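Local coordinates for protein ykuJ (Bacillus subtilis, PDB 2FFG) that is of unknown function, a small DUF1797-family protein that folds as a four-stranded antiparallel sheet with two helices and is present as two copies in the assembly, at residues Q12-T17 and E23-Y28; V39-F42 and T47-L50; Y62-I67 and S71-E76; M5-R10 and R27-N32. All blocks are in the same frame, centred on the assembly; numbering follows the deposited sequence.

Contact 1: residues Q12-T17 and E23-Y28; sequences QSLQET and EPMQRY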
loop_
_atom_site.group_PDB
_atom_site.type_symbol
_atom_site.label_atom_id
_atom_site.label_comp_id
_atom_site.label_asym_id
_atom_site.label_seq_id
_atom_site.Cartn_x
_atom_site.Cartn_y
_atom_site.Cartn_z
ATOM N N GLN A 12 6.445 6.328 -4.477
ATOM C CA GLN A 12 6.750 7.540 -3.733
ATOM C C GLN A 12 6.431 7.324 -2.269
ATOM O O GLN A 12 7.209 7.716 -1.394
ATOM C CB GLN A 12 5.952 8.719 -4.277
ATOM C CG GLN A 12 6.345 9.119 -5.682
ATOM C CD GLN A 12 5.459 10.213 -6.228
ATOM O OE1 GLN A 12 4.231 10.166 -6.087
ATOM N NE2 GLN A 12 6.069 11.202 -6.864
ATOM N N SER A 13 5.289 6.693 -2.000
ATOM C CA SER A 13 4.904 6.421 -0.623
ATOM C C SER A 13 5.789 5.318 -0.059
ATOM O O SER A 13 5.987 5.233 1.150
ATOM C CB SER A 13 3.422 6.026 -0.533
ATOM O OG SER A 13 3.130 4.903 -1.339
ATOM N N LEU A 14 6.336 4.489 -0.945
ATOM C CA LEU A 14 7.217 3.398 -0.539
ATOM C C LEU A 14 8.522 3.970 0.017
ATOM O O LEU A 14 9.016 3.509 1.044
ATOM C CB LEU A 14 7.493 2.471 -1.738
ATOM C CG LEU A 14 8.145 1.077 -1.609
ATOM C CD1 LEU A 14 9.646 1.166 -1.717
ATOM C CD2 LEU A 14 7.728 0.415 -0.307
ATOM N N GLN A 15 9.083 4.974 -0.650
ATOM C CA GLN A 15 10.325 5.570 -0.163
ATOM C C GLN A 15 10.027 6.446 1.046
ATOM O O GLN A 15 10.771 6.459 2.023
ATOM C CB GLN A 15 11.004 6.403 -1.256
ATOM C CG GLN A 15 10.062 7.270 -2.060
ATOM C CD GLN A 15 10.789 8.334 -2.858
ATOM O OE1 GLN A 15 11.818 8.067 -3.486
ATOM N NE2 GLN A 15 10.247 9.554 -2.849
ATOM N N GLU A 16 8.924 7.174 0.965
ATOM C CA GLU A 16 8.500 8.046 2.042
ATOM C C GLU A 16 8.413 7.239 3.334
ATOM O O GLU A 16 8.867 7.675 4.394
ATOM C CB GLU A 16 7.141 8.645 1.681
ATOM C CG GLU A 16 6.463 9.445 2.767
ATOM C CD GLU A 16 5.094 9.954 2.328
ATOM O OE1 GLU A 16 4.277 9.132 1.849
ATOM O OE2 GLU A 16 4.838 11.172 2.464
ATOM N N THR A 17 7.843 6.046 3.239
ATOM C CA THR A 17 7.695 5.190 4.404
ATOM C C THR A 17 9.026 4.601 4.856
ATOM O O THR A 17 9.229 4.341 6.041
ATOM C CB THR A 17 6.703 4.054 4.110
ATOM O OG1 THR A 17 5.433 4.621 3.760
ATOM C CG2 THR A 17 6.535 3.162 5.320
ATOM N N GLU A 23 14.570 2.330 7.590
ATOM C CA GLU A 23 14.932 0.964 7.232
ATOM C C GLU A 23 14.346 0.583 5.876
ATOM O O GLU A 23 13.277 1.062 5.494
ATOM C CB GLU A 23 14.452 -0.029 8.298
ATOM C CG GLU A 23 12.984 -0.397 8.222
ATOM C CD GLU A 23 12.635 -1.565 9.128
ATOM O OE1 GLU A 23 12.628 -1.388 10.363
ATOM O OE2 GLU A 23 12.378 -2.668 8.601
ATOM N N PRO A 24 15.047 -0.282 5.128
ATOM C CA PRO A 24 14.595 -0.728 3.809
ATOM C C PRO A 24 13.150 -1.191 3.861
ATOM O O PRO A 24 12.710 -1.766 4.855
ATOM C CB PRO A 24 15.537 -1.879 3.494
ATOM C CG PRO A 24 16.790 -1.487 4.187
ATOM C CD PRO A 24 16.289 -0.972 5.515
HETATM N N MSE A 25 12.411 -0.927 2.791
HETATM C CA MSE A 25 11.020 -1.333 2.720
HETATM C C MSE A 25 10.755 -1.866 1.315
HETATM O O MSE A 25 11.423 -1.468 0.365
HETATM C CB MSE A 25 10.104 -0.150 3.026
HETATM C CG MSE A 25 8.900 -0.525 3.876
HETATM SE SE MSE A 25 9.372 -0.905 5.728
HETATM C CE MSE A 25 8.688 0.730 6.505
ATOM N N GLN A 26 9.781 -2.759 1.185
ATOM C CA GLN A 26 9.485 -3.348 -0.110
ATOM C C GLN A 26 8.004 -3.633 -0.321
ATOM O O GLN A 26 7.235 -3.696 0.630
ATOM C CB GLN A 26 10.261 -4.652 -0.241
ATOM C CG GLN A 26 10.006 -5.581 0.924
ATOM C CD GLN A 26 10.610 -6.948 0.732
ATOM O OE1 GLN A 26 10.280 -7.651 -0.223
ATOM N NE2 GLN A 26 11.498 -7.342 1.643
ATOM N N ARG A 27 7.614 -3.796 -1.584
ATOM C CA ARG A 27 6.240 -4.136 -1.932
ATOM C C ARG A 27 6.208 -4.919 -3.247
ATOM O O ARG A 27 7.184 -4.942 -4.005
ATOM C CB ARG A 27 5.352 -2.889 -2.021
ATOM C CG ARG A 27 5.563 -2.001 -3.229
ATOM C CD ARG A 27 4.839 -0.684 -3.034
ATOM N NE ARG A 27 3.379 -0.802 -3.084
ATOM C CZ ARG A 27 2.529 0.122 -2.621
ATOM N NH1 ARG A 27 2.986 1.243 -2.060
ATOM N NH2 ARG A 27 1.217 -0.066 -2.728
ATOM N N TYR A 28 5.082 -5.578 -3.495
ATOM C CA TYR A 28 4.905 -6.384 -4.688
ATOM C C TYR A 28 3.986 -5.699 -5.670
ATOM O O TYR A 28 3.211 -4.817 -5.320
ATOM C CB TYR A 28 4.265 -7.731 -4.344
ATOM C CG TYR A 28 5.121 -8.641 -3.520
ATOM C CD1 TYR A 28 6.104 -9.427 -4.113
ATOM C CD2 TYR A 28 4.965 -8.713 -2.135
ATOM C CE1 TYR A 28 6.920 -10.267 -3.351
ATOM C CE2 TYR A 28 5.779 -9.555 -1.356
ATOM C CZ TYR A 28 6.753 -10.327 -1.975
ATOM O OH TYR A 28 7.559 -11.156 -1.225
#

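Contact 2: residues V39-F42 and T47-L50; sequences VKYF and TFEL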
loop_
_atom_site.group_PDB
_atom_site.type_symbol
_atom_site.label_atom_id
_atom_site.label_comp_id
_atom_site.label_asym_id
_atom_site.label_seq_id
_atom_site.Cartn_x
_atom_site.Cartn_y
_atom_site.Cartn_z
ATOM N N VAL A 39 9.631 -4.438 -5.305
ATOM C CA VAL A 39 10.621 -3.381 -5.305
ATOM C C VAL A 39 10.987 -3.035 -3.871
ATOM O O VAL A 39 10.126 -2.932 -3.005
ATOM C CB VAL A 39 10.102 -2.114 -6.047
ATOM C CG1 VAL A 39 8.799 -1.646 -5.427
ATOM C CG2 VAL A 39 11.145 -0.998 -5.985
ATOM N N LYS A 40 12.278 -2.881 -3.627
ATOM C CA LYS A 40 12.765 -2.536 -2.305
ATOM C C LYS A 40 13.505 -1.204 -2.396
ATOM O O LYS A 40 14.313 -0.982 -3.309
ATOM C CB LYS A 40 13.697 -3.635 -1.801
ATOM C CG LYS A 40 14.085 -3.521 -0.347
ATOM C CD LYS A 40 14.776 -4.800 0.116
ATOM C CE LYS A 40 15.062 -4.774 1.608
ATOM N NZ LYS A 40 15.682 -6.043 2.076
ATOM N N TYR A 41 13.204 -0.303 -1.473
ATOM C CA TYR A 41 13.853 0.996 -1.461
ATOM C C TYR A 41 14.916 1.070 -0.383
ATOM O O TYR A 41 14.617 0.871 0.795
ATOM C CB TYR A 41 12.836 2.115 -1.226
ATOM C CG TYR A 41 13.478 3.481 -1.203
ATOM C CD1 TYR A 41 13.971 4.051 -2.374
ATOM C CD2 TYR A 41 13.616 4.195 -0.015
ATOM C CE1 TYR A 41 14.586 5.301 -2.374
ATOM C CE2 TYR A 41 14.235 5.457 0.004
ATOM C CZ TYR A 41 14.717 6.001 -1.184
ATOM O OH TYR A 41 15.313 7.242 -1.190
ATOM N N PHE A 42 16.154 1.348 -0.786
ATOM C CA PHE A 42 17.250 1.475 0.168
ATOM C C PHE A 42 17.601 2.948 0.315
ATOM O O PHE A 42 18.041 3.573 -0.642
ATOM C CB PHE A 42 18.488 0.716 -0.312
ATOM C CG PHE A 42 18.287 -0.763 -0.434
ATOM C CD1 PHE A 42 17.637 -1.305 -1.537
ATOM C CD2 PHE A 42 18.732 -1.618 0.563
ATOM C CE1 PHE A 42 17.435 -2.681 -1.640
ATOM C CE2 PHE A 42 18.535 -2.995 0.469
ATOM C CZ PHE A 42 17.887 -3.526 -0.632
ATOM N N THR A 47 17.955 4.796 -3.907
ATOM C CA THR A 47 17.773 3.760 -4.918
ATOM C C THR A 47 16.729 2.676 -4.690
ATOM O O THR A 47 16.375 2.323 -3.567
ATOM C CB THR A 47 19.101 3.037 -5.201
ATOM O OG1 THR A 47 19.475 2.262 -4.054
ATOM C CG2 THR A 47 20.203 4.047 -5.521
ATOM N N PHE A 48 16.257 2.135 -5.800
ATOM C CA PHE A 48 15.273 1.076 -5.779
ATOM C C PHE A 48 15.916 -0.184 -6.321
ATOM O O PHE A 48 16.746 -0.130 -7.230
ATOM C CB PHE A 48 14.082 1.433 -6.660
ATOM C CG PHE A 48 13.338 2.652 -6.210
ATOM C CD1 PHE A 48 13.857 3.923 -6.427
ATOM C CD2 PHE A 48 12.120 2.533 -5.555
ATOM C CE1 PHE A 48 13.173 5.056 -5.998
ATOM C CE2 PHE A 48 11.429 3.660 -5.122
ATOM C CZ PHE A 48 11.952 4.917 -5.341
ATOM N N GLU A 49 15.554 -1.316 -5.739
ATOM C CA GLU A 49 16.056 -2.594 -6.208
ATOM C C GLU A 49 14.843 -3.385 -6.688
ATOM O O GLU A 49 13.948 -3.712 -5.911
ATOM C CB GLU A 49 16.761 -3.350 -5.090
ATOM C CG GLU A 49 17.345 -4.670 -5.556
ATOM C CD GLU A 49 17.896 -5.495 -4.416
ATOM O OE1 GLU A 49 17.110 -5.873 -3.518
ATOM O OE2 GLU A 49 19.112 -5.766 -4.418
ATOM N N LEU A 50 14.804 -3.662 -7.981
ATOM C CA LEU A 50 13.699 -4.409 -8.550
ATOM C C LEU A 50 14.046 -5.891 -8.696
ATOM O O LEU A 50 15.074 -6.252 -9.264
ATOM C CB LEU A 50 13.334 -3.829 -9.909
ATOM C CG LEU A 50 12.163 -4.484 -10.644
ATOM C CD1 LEU A 50 10.840 -4.037 -10.042
ATOM C CD2 LEU A 50 12.222 -4.102 -12.109
#

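Contact 3: residues Y62-I67 and S71-E76; sequences YPFDNI and SIEIFE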
loop_
_atom_site.group_PDB
_atom_site.type_symbol
_atom_site.label_atom_id
_atom_site.label_comp_id
_atom_site.label_asym_id
_atom_site.label_seq_id
_atom_site.Cartn_x
_atom_site.Cartn_y
_atom_site.Cartn_z
ATOM N N TYR A 62 17.634 -5.829 -10.212
ATOM C CA TYR A 62 18.177 -4.725 -10.990
ATOM C C TYR A 62 18.114 -3.434 -10.187
ATOM O O TYR A 62 17.050 -3.049 -9.694
ATOM C CB TYR A 62 17.377 -4.544 -12.281
ATOM C CG TYR A 62 17.238 -5.814 -13.076
ATOM C CD1 TYR A 62 16.244 -6.749 -12.772
ATOM C CD2 TYR A 62 18.130 -6.111 -14.104
ATOM C CE1 TYR A 62 16.145 -7.954 -13.477
ATOM C CE2 TYR A 62 18.049 -7.312 -14.813
ATOM C CZ TYR A 62 17.053 -8.228 -14.499
ATOM O OH TYR A 62 16.964 -9.409 -15.209
ATOM N N PRO A 63 19.261 -2.754 -10.027
ATOM C CA PRO A 63 19.250 -1.502 -9.265
ATOM C C PRO A 63 18.809 -0.308 -10.121
ATOM O O PRO A 63 19.031 -0.280 -11.323
ATOM C CB PRO A 63 20.689 -1.389 -8.783
ATOM C CG PRO A 63 21.464 -1.972 -9.929
ATOM C CD PRO A 63 20.642 -3.181 -10.329
ATOM N N PHE A 64 18.140 0.649 -9.489
ATOM C CA PHE A 64 17.663 1.866 -10.141
ATOM C C PHE A 64 17.798 2.982 -9.109
ATOM O O PHE A 64 17.484 2.790 -7.935
ATOM C CB PHE A 64 16.185 1.766 -10.544
ATOM C CG PHE A 64 15.914 0.805 -11.664
ATOM C CD1 PHE A 64 15.746 -0.552 -11.417
ATOM C CD2 PHE A 64 15.829 1.260 -12.980
ATOM C CE1 PHE A 64 15.497 -1.445 -12.462
ATOM C CE2 PHE A 64 15.584 0.378 -14.027
ATOM C CZ PHE A 64 15.416 -0.979 -13.765
ATOM N N ASP A 65 18.267 4.144 -9.542
ATOM C CA ASP A 65 18.420 5.270 -8.632
ATOM C C ASP A 65 17.389 6.328 -8.973
ATOM O O ASP A 65 17.333 7.375 -8.338
ATOM C CB ASP A 65 19.827 5.866 -8.731
ATOM C CG ASP A 65 20.171 6.317 -10.135
ATOM O OD1 ASP A 65 20.282 5.450 -11.030
ATOM O OD2 ASP A 65 20.325 7.537 -10.351
ATOM N N ASN A 66 16.557 6.039 -9.965
ATOM C CA ASN A 66 15.535 6.980 -10.373
ATOM C C ASN A 66 14.139 6.355 -10.398
ATOM O O ASN A 66 13.880 5.399 -11.125
ATOM C CB ASN A 66 15.876 7.545 -11.749
ATOM C CG ASN A 66 14.862 8.554 -12.219
ATOM O OD1 ASN A 66 13.680 8.244 -12.332
ATOM N ND2 ASN A 66 15.316 9.773 -12.491
ATOM N N ILE A 67 13.243 6.928 -9.604
ATOM C CA ILE A 67 11.873 6.460 -9.489
ATOM C C ILE A 67 11.104 6.362 -10.818
ATOM O O ILE A 67 10.305 5.444 -11.013
ATOM C CB ILE A 67 11.096 7.362 -8.516
ATOM C CG1 ILE A 67 9.752 6.723 -8.179
ATOM C CG2 ILE A 67 10.900 8.748 -9.131
ATOM C CD1 ILE A 67 8.591 6.814 -9.204
ATOM N N SER A 71 9.808 2.748 -12.368
ATOM C CA SER A 71 8.378 2.702 -12.630
ATOM C C SER A 71 8.089 2.222 -14.049
ATOM O O SER A 71 7.167 1.444 -14.282
ATOM C CB SER A 71 7.762 4.084 -12.437
ATOM O OG SER A 71 7.777 4.484 -11.072
ATOM N N ILE A 72 8.884 2.705 -14.996
ATOM C CA ILE A 72 8.733 2.354 -16.398
ATOM C C ILE A 72 8.980 0.868 -16.606
ATOM O O ILE A 72 8.230 0.178 -17.301
ATOM C CB ILE A 72 9.720 3.178 -17.248
ATOM C CG1 ILE A 72 9.264 4.636 -17.254
ATOM C CG2 ILE A 72 9.832 2.611 -18.654
ATOM C CD1 ILE A 72 10.303 5.634 -17.761
ATOM N N GLU A 73 10.051 0.391 -15.993
ATOM C CA GLU A 73 10.438 -1.004 -16.077
ATOM C C GLU A 73 9.315 -1.866 -15.508
ATOM O O GLU A 73 8.935 -2.884 -16.097
ATOM C CB GLU A 73 11.727 -1.207 -15.279
ATOM C CG GLU A 73 12.320 -2.602 -15.338
ATOM C CD GLU A 73 13.000 -2.895 -16.658
ATOM O OE1 GLU A 73 13.579 -1.962 -17.256
ATOM O OE2 GLU A 73 12.970 -4.070 -17.083
ATOM N N ILE A 74 8.780 -1.460 -14.360
ATOM C CA ILE A 74 7.700 -2.219 -13.747
ATOM C C ILE A 74 6.502 -2.253 -14.688
ATOM O O ILE A 74 5.912 -3.307 -14.925
ATOM C CB ILE A 74 7.265 -1.619 -12.404
ATOM C CG1 ILE A 74 8.418 -1.691 -11.399
ATOM C CG2 ILE A 74 6.082 -2.405 -11.851
ATOM C CD1 ILE A 74 9.875 -1.790 -11.883
ATOM N N PHE A 75 6.155 -1.093 -15.229
ATOM C CA PHE A 75 5.031 -0.978 -16.147
ATOM C C PHE A 75 5.162 -1.943 -17.329
ATOM O O PHE A 75 4.277 -2.761 -17.581
ATOM C CB PHE A 75 4.925 0.461 -16.665
ATOM C CG PHE A 75 3.823 0.666 -17.667
ATOM C CD1 PHE A 75 2.504 0.835 -17.249
ATOM C CD2 PHE A 75 4.095 0.643 -19.031
ATOM C CE1 PHE A 75 1.467 0.978 -18.178
ATOM C CE2 PHE A 75 3.068 0.783 -19.969
ATOM C CZ PHE A 75 1.750 0.951 -19.536
ATOM N N GLU A 76 6.275 -1.851 -18.048
ATOM C CA GLU A 76 6.482 -2.713 -19.202
ATOM C C GLU A 76 6.445 -4.190 -18.812
ATOM O O GLU A 76 5.991 -5.043 -19.572
ATOM C CB GLU A 76 7.809 -2.355 -19.885
ATOM C CG GLU A 76 7.884 -0.888 -20.308
ATOM C CD GLU A 76 9.077 -0.568 -21.203
ATOM O OE1 GLU A 76 10.114 -1.252 -21.096
ATOM O OE2 GLU A 76 8.993 0.386 -22.008
#

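Contact 4: residues M5-R10 and R27-N32; sequences MGIITR and RYFEVN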
loop_
_atom_site.group_PDB
_atom_site.type_symbol
_atom_site.label_atom_id
_atom_site.label_comp_id
_atom_site.label_asym_id
_atom_site.label_seq_id
_atom_site.Cartn_x
_atom_site.Cartn_y
_atom_site.Cartn_z
HETATM N N MSE A 5 0.681 6.175 -13.518
HETATM C CA MSE A 5 0.475 7.132 -12.431
HETATM C C MSE A 5 0.415 6.359 -11.108
HETATM O O MSE A 5 1.098 6.701 -10.139
HETATM C CB MSE A 5 -0.844 7.903 -12.659
HETATM C CG MSE A 5 -1.283 8.847 -11.516
HETATM SE SE MSE A 5 -2.992 9.829 -11.817
HETATM C CE MSE A 5 -4.248 8.498 -11.144
ATOM N N GLY A 6 -0.387 5.298 -11.100
ATOM C CA GLY A 6 -0.554 4.484 -9.911
ATOM C C GLY A 6 0.696 3.801 -9.397
ATOM O O GLY A 6 0.821 3.577 -8.194
ATOM N N ILE A 7 1.615 3.463 -10.297
ATOM C CA ILE A 7 2.865 2.802 -9.912
ATOM C C ILE A 7 3.842 3.789 -9.278
ATOM O O ILE A 7 4.574 3.455 -8.348
ATOM C CB ILE A 7 3.577 2.184 -11.136
ATOM C CG1 ILE A 7 2.725 1.062 -11.730
ATOM C CG2 ILE A 7 4.978 1.706 -10.741
ATOM C CD1 ILE A 7 2.323 -0.104 -10.832
ATOM N N ILE A 8 3.863 4.997 -9.817
ATOM C CA ILE A 8 4.747 6.035 -9.327
ATOM C C ILE A 8 4.309 6.479 -7.942
ATOM O O ILE A 8 5.132 6.682 -7.059
ATOM C CB ILE A 8 4.737 7.240 -10.286
ATOM C CG1 ILE A 8 5.252 6.801 -11.663
ATOM C CG2 ILE A 8 5.569 8.376 -9.699
ATOM C CD1 ILE A 8 5.005 7.801 -12.790
ATOM N N THR A 9 3.005 6.627 -7.758
ATOM C CA THR A 9 2.482 7.037 -6.469
ATOM C C THR A 9 2.933 6.028 -5.419
ATOM O O THR A 9 3.516 6.391 -4.392
ATOM C CB THR A 9 0.943 7.099 -6.478
ATOM O OG1 THR A 9 0.506 7.980 -7.518
ATOM C CG2 THR A 9 0.433 7.634 -5.145
ATOM N N ARG A 10 2.684 4.756 -5.701
ATOM C CA ARG A 10 3.050 3.694 -4.782
ATOM C C ARG A 10 4.542 3.679 -4.444
ATOM O O ARG A 10 4.931 3.356 -3.318
ATOM C CB ARG A 10 2.617 2.348 -5.364
ATOM C CG ARG A 10 1.105 2.147 -5.388
ATOM C CD ARG A 10 0.732 0.889 -6.171
ATOM N NE ARG A 10 -0.682 0.539 -6.044
ATOM C CZ ARG A 10 -1.685 1.209 -6.600
ATOM N NH1 ARG A 10 -1.451 2.282 -7.338
ATOM N NH2 ARG A 10 -2.933 0.804 -6.412
ATOM N N ARG A 27 7.614 -3.796 -1.584
ATOM C CA ARG A 27 6.240 -4.136 -1.932
ATOM C C ARG A 27 6.208 -4.919 -3.247
ATOM O O ARG A 27 7.184 -4.942 -4.005
ATOM C CB ARG A 27 5.352 -2.889 -2.021
ATOM C CG ARG A 27 5.563 -2.001 -3.229
ATOM C CD ARG A 27 4.839 -0.684 -3.034
ATOM N NE ARG A 27 3.379 -0.802 -3.084
ATOM C CZ ARG A 27 2.529 0.122 -2.621
ATOM N NH1 ARG A 27 2.986 1.243 -2.060
ATOM N NH2 ARG A 27 1.217 -0.066 -2.728
ATOM N N TYR A 28 5.082 -5.578 -3.495
ATOM C CA TYR A 28 4.905 -6.384 -4.688
ATOM C C TYR A 28 3.986 -5.699 -5.670
ATOM O O TYR A 28 3.211 -4.817 -5.320
ATOM C CB TYR A 28 4.265 -7.731 -4.344
ATOM C CG TYR A 28 5.121 -8.641 -3.520
ATOM C CD1 TYR A 28 6.104 -9.427 -4.113
ATOM C CD2 TYR A 28 4.965 -8.713 -2.135
ATOM C CE1 TYR A 28 6.920 -10.267 -3.351
ATOM C CE2 TYR A 28 5.779 -9.555 -1.356
ATOM C CZ TYR A 28 6.753 -10.327 -1.975
ATOM O OH TYR A 28 7.559 -11.156 -1.225
ATOM N N PHE A 29 4.096 -6.116 -6.918
ATOM C CA PHE A 29 3.230 -5.626 -7.963
ATOM C C PHE A 29 2.782 -6.918 -8.585
ATOM O O PHE A 29 3.599 -7.692 -9.081
ATOM C CB PHE A 29 3.982 -4.776 -8.982
ATOM C CG PHE A 29 4.334 -3.420 -8.475
ATOM C CD1 PHE A 29 5.455 -3.233 -7.674
ATOM C CD2 PHE A 29 3.510 -2.334 -8.744
ATOM C CE1 PHE A 29 5.748 -1.980 -7.144
ATOM C CE2 PHE A 29 3.789 -1.076 -8.220
ATOM C CZ PHE A 29 4.909 -0.897 -7.419
ATOM N N GLU A 30 1.490 -7.180 -8.516
ATOM C CA GLU A 30 0.965 -8.394 -9.088
ATOM C C GLU A 30 -0.083 -8.101 -10.139
ATOM O O GLU A 30 -0.680 -7.027 -10.165
ATOM C CB GLU A 30 0.397 -9.293 -7.990
ATOM C CG GLU A 30 -0.514 -8.612 -7.006
ATOM C CD GLU A 30 -1.011 -9.565 -5.922
ATOM O OE1 GLU A 30 -0.184 -10.099 -5.148
ATOM O OE2 GLU A 30 -2.242 -9.781 -5.847
ATOM N N VAL A 31 -0.266 -9.068 -11.024
ATOM C CA VAL A 31 -1.239 -8.983 -12.096
ATOM C C VAL A 31 -2.073 -10.248 -11.970
ATOM O O VAL A 31 -1.546 -11.353 -12.057
ATOM C CB VAL A 31 -0.551 -8.958 -13.487
ATOM C CG1 VAL A 31 -1.585 -9.109 -14.590
ATOM C CG2 VAL A 31 0.197 -7.663 -13.670
ATOM N N ASN A 32 -3.369 -10.087 -11.728
ATOM C CA ASN A 32 -4.268 -11.235 -11.608
ATOM C C ASN A 32 -3.905 -12.144 -10.427
ATOM O O ASN A 32 -3.860 -13.368 -10.560
ATOM C CB ASN A 32 -4.248 -12.035 -12.922
ATOM C CG ASN A 32 -5.402 -13.004 -13.031
ATOM O OD1 ASN A 32 -6.552 -12.649 -12.762
ATOM N ND2 ASN A 32 -5.107 -14.235 -13.442
#

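Contact 1: residues Q12-T17 and E23-Y28
L14 of helix 3-21 pushes its isobutyl group onto strand 25-31, and this is the close-packed part of the contact. With CG anti to the backbone N (chi1 -167°), the side chain reaches out from the helix and its two methyls divide the work. CD1 lies 3.8 Å from the carbonyl O of M25, while CD2 lies against the backbone of Q26 and 4.1 Å from CB of M25. The aliphatic part of R27 slides past L14 in the opposite direction, R27 CD coming to 4.0 Å from L14 CG. Y41 of strand 34-42 also touches L14. Toward the end of the helix the packing thins into solvent. There the selenomethionine M25, bent at chi2 and chi3, crosses T17 at about a right angle, and its CE meets T17 CG2 at 3.5 Å. The hydroxyl of T17 turns back to its own helix, OG1 donating to S13 O at 2.7 Å. S13 OG bonds to R10 O and R27 NH2 forms a salt bridge with E16 of the second subunit. With no hydrogen bond between the two segments, helix and strand are joined here mainly by van der Waals contact, and the polar ends find their partners in the helix and across the subunit interface.

Contact 2: residues V39-F42 and T47-L50
The beta hairpin of strands 34-42 and 47-54 forms the middle of the four-stranded antiparallel sheet, and this contact is the end of it next to the turn. K40 and E49 make a hydrogen-bonded pair: K40 N donates to E49 O at 2.9 Å and E49 N returns to K40 O at 2.7 Å. At F42 and T47 the pairing is lopsided, with F42 N to T47 O at 3.0 Å but only a weak bond back. V39, Y41, F48 and L50 point to the face carrying the helices. Y41 carries its ring across to F48 in an edge-to-face stack, its chi1 of 180° setting CG opposite the main-chain N; the planes are at 54° and Y41 CD1 stands 3.6 Å above the centre of the F48 ring. V39 CG2 meets the same ring at its edge, 3.7 Å from F48 CD2. On the other face F42 crosses E49, its CE1 lying 3.6 Å from E49 CB, and the carboxylate plane is steeply turned against the ring. The two faces thus differ in chemistry: aromatic and aliphatic groups fill the buried side under the helices, whereas K40, F42, T47 and E49 make a partly exposed, mixed surface.

Contact 3: residues Y62-I67 and S71-E76
The chain leaves strand 57-64, turns through D65 and N66 and enters helix 67-79, where I67 and S71 are one helical turn apart with their CA atoms 6.0 Å from each other. I67 O takes two bonds from S71: the backbone N donates at 3.1 Å, as expected in an alpha-helix, and the hydroxyl OG donates at 2.7 Å. The two donors approach from opposite faces of the carbonyl plane, each tilted out of it. S71 OG can reach back because it stands anti to its own carbonyl carbon (chi1 -68°), so a buried hydroxyl is satisfied by the main chain of its own helix. One residue before the helix, N66 holds the N-cap position, and its OD1 accepts a hydrogen bond from M69 N. The second meeting point is F64, the last residue of the strand. Its ring crosses the E73 side chain at about a right angle and touches it with CZ, 3.8 Å from E73 CG and 4.0 Å from E73 CB. The aliphatic part of E73 therefore does the packing, the bend at chi2 (75°) turning the chain beyond CG. Along its length the helix lies over the sheet beside helix 3-21: I67 and S71 pack on I8, S71 also on L11, while E73 and I74 rest on L50 of strand 47-54, the neighbour of strand 57-64.

Contact 4: residues M5-R10 and R27-N32
R10 and R27 meet at about a right angle, the aliphatic chain of R10 lying over one face of the R27 guanidinium. R10 CB stands 3.4 Å above the centre of that group. Next along the chain, R10 CG is 3.5 Å from R27 NH2, and R10 CD is 3.6 Å from the same nitrogen while also nearing the ring of F29, 4.2 Å from F29 CE2. The chain runs extended from CG to NE, and R10 NE comes to 3.9 Å from R27 NH2. E16 of the second subunit makes salt bridges to both R10 NE and R27 NH2, so its carboxylate probably balances the two charges. At the tip, R10 NH1 curls back to its own helix and donates to G6 O at 2.8 Å; that oxygen lies in the guanidinium plane, although the nitrogen stands well above the carbonyl plane. I7 also meets the F29 ring, its CG2 lying 3.9 Å from F29 CE2. F29 is buried between the elements: it reaches from strand 25-31 to I7 and L11 of helix 3-21, touches C37 and V39 of strand 34-42, and meets I74 of helix 67-79. R10 and R27 lie at the border with the second subunit.

How the contacts relate
Contacts 1 and 4 join the same two elements, helix 3-21 and strand 25-31, and share R27, yet they differ in setting: contact 1 is largely a surface contact of aliphatic groups, while contact 4 combines the buried F29 ring with an arginine pair facing the second subunit. Contacts 2, 3 and 4 are partly buried. Contact 2 is the one made by strand pairing, with backbone bonds across it and a stacked aromatic pair on its buried face. Contact 3 is a local connection whose hydrogen bonds lie within the helix, F64 on E73 joining strand to helix. The sheet links them: M25 and R27 bond through the backbone to Y41 and V39 of contact 2, and F48 and L50 to F64 and Y62 of contact 3.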